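Local coordinates for protein monoacylglycerol lipase (Palaeococcus ferrophilus, PDB 6QE2) that hydrolyses monoacylglycerols to a fatty acid and glycerol, probably with the charge-relay chemistry of alpha/beta-hydrolases, at residues A[72-77]-A[102-107]. Residues are numbered along the deposited sequence; the frame is centred on the assembly and turned at random.
Sequences SIIEEL and DKIMGV
Ile74, in the last turn of helix 63-77, reaches across to Lys103 and Ile104 in the connection that leads from helix 88-99 into strand 106-110 of the alpha/beta-hydrolase sheet. The contact is small, burying 135 Å² in all, and Ile74 carries nearly all of the helix's share.

The apolar part joins two branched residues suited to a buried seam: CD1 of Ile74 lies 4.2 Å from CG2 of Ile104, while the longer arm of Ile104 leads away from the helix, and the side chain packs on Ala97 and Ala193. The same Ile74 also packs on Tyr96 and Pro81, so one side chain links its own helix to helix 88-99 and to the loop before strand 82-86.

Lys103, partly exposed, suits the margin, since a long chain can lay carbon against a hydrophobic neighbour and still carry a charge that solvent may reach. Bends at chi3 (71°) and chi4 (65°) turn the end of the chain, CE and NZ, to the CG2 methyl of Ile74, and Tyr96 touches it too. The meeting is one of van der Waals contact: CE of Lys103 comes within 4.0 Å of Ile74 CG2, the methyl set anti to the backbone N. The two branches of Ile74 thus divide the work, CG2 lying 3.8 Å from Lys103 NZ and CD1 3.8 Å from the backbone O of Lys103.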
# COMPACT_ATOMS: atom_id res chain seq x y z
N SER A 72 8.93 5.68 13.07
CA SER A 72 9.73 4.87 13.95
C SER A 72 10.75 4.01 13.20
O SER A 72 11.87 3.86 13.66
CB SER A 72 8.84 3.98 14.83
OG SER A 72 8.46 2.80 14.18
N ILE A 73 10.36 3.47 12.06
CA ILE A 73 11.29 2.65 11.29
C ILE A 73 12.42 3.50 10.74
O ILE A 73 13.59 3.09 10.75
CB ILE A 73 10.53 1.92 10.16
CG1 ILE A 73 9.55 0.89 10.75
CG2 ILE A 73 11.51 1.25 9.20
CD1 ILE A 73 8.60 0.30 9.72
N ILE A 74 12.11 4.70 10.24
CA ILE A 74 13.15 5.58 9.72
C ILE A 74 14.09 6.02 10.85
O ILE A 74 15.31 6.12 10.65
CB ILE A 74 12.53 6.77 8.98
CG1 ILE A 74 11.83 6.28 7.70
CG2 ILE A 74 13.58 7.81 8.62
CD1 ILE A 74 11.10 7.37 6.95
N GLU A 75 13.55 6.26 12.04
CA GLU A 75 14.42 6.58 13.18
C GLU A 75 15.34 5.42 13.52
O GLU A 75 16.52 5.62 13.82
CB GLU A 75 13.57 6.93 14.41
CG GLU A 75 14.42 7.38 15.61
CD GLU A 75 13.61 7.79 16.82
OE1 GLU A 75 12.80 8.74 16.74
OE2 GLU A 75 13.82 7.18 17.89
N GLU A 76 14.81 4.19 13.49
CA GLU A 76 15.62 3.01 13.78
C GLU A 76 16.73 2.82 12.75
O GLU A 76 17.87 2.48 13.10
CB GLU A 76 14.73 1.77 13.83
CG GLU A 76 15.49 0.46 14.00
CD GLU A 76 14.59 -0.75 13.87
OE1 GLU A 76 13.35 -0.56 13.86
OE2 GLU A 76 15.11 -1.88 13.78
N LEU A 77 16.41 3.02 11.47
CA LEU A 77 17.38 2.79 10.41
C LEU A 77 18.46 3.86 10.38
O LEU A 77 19.59 3.57 9.96
CB LEU A 77 16.68 2.72 9.05
CG LEU A 77 15.74 1.54 8.85
CD1 LEU A 77 15.04 1.61 7.49
CD2 LEU A 77 16.47 0.22 9.03
N ASP A 102 10.80 15.19 3.13
CA ASP A 102 12.24 15.10 3.05
C ASP A 102 12.87 13.89 3.72
O ASP A 102 14.08 13.79 3.79
CB ASP A 102 12.86 16.37 3.64
CG ASP A 102 12.35 17.64 2.97
OD1 ASP A 102 12.22 17.66 1.74
OD2 ASP A 102 12.09 18.62 3.68
N LYS A 103 12.04 12.96 4.19
CA LYS A 103 12.53 11.78 4.89
C LYS A 103 12.73 10.50 4.08
O LYS A 103 13.20 9.51 4.63
CB LYS A 103 11.62 11.49 6.08
CG LYS A 103 11.69 12.54 7.17
CD LYS A 103 10.76 12.20 8.33
CE LYS A 103 11.25 11.01 9.14
NZ LYS A 103 12.55 11.32 9.81
N ILE A 104 12.41 10.51 2.80
CA ILE A 104 12.53 9.31 1.99
C ILE A 104 13.28 9.54 0.69
O ILE A 104 13.38 10.66 0.23
CB ILE A 104 11.15 8.73 1.66
CG1 ILE A 104 10.33 9.75 0.86
CG2 ILE A 104 10.41 8.34 2.92
CD1 ILE A 104 9.03 9.21 0.32
N MET A 105 13.80 8.47 0.10
CA MET A 105 14.50 8.53 -1.17
C MET A 105 13.57 8.46 -2.36
O MET A 105 13.96 8.84 -3.47
CB MET A 105 15.51 7.38 -1.28
CG MET A 105 16.64 7.43 -0.27
SD MET A 105 17.57 8.96 -0.41
CE MET A 105 18.28 8.76 -2.04
N GLY A 106 12.35 7.99 -2.16
CA GLY A 106 11.42 7.74 -3.25
C GLY A 106 10.29 6.87 -2.77
O GLY A 106 10.35 6.23 -1.71
N VAL A 107 9.22 6.84 -3.55
CA VAL A 107 8.01 6.11 -3.16
C VAL A 107 7.48 5.34 -4.36
O VAL A 107 7.35 5.89 -5.46
CB VAL A 107 6.94 7.04 -2.56
CG1 VAL A 107 6.61 8.21 -3.50
CG2 VAL A 107 5.70 6.25 -2.23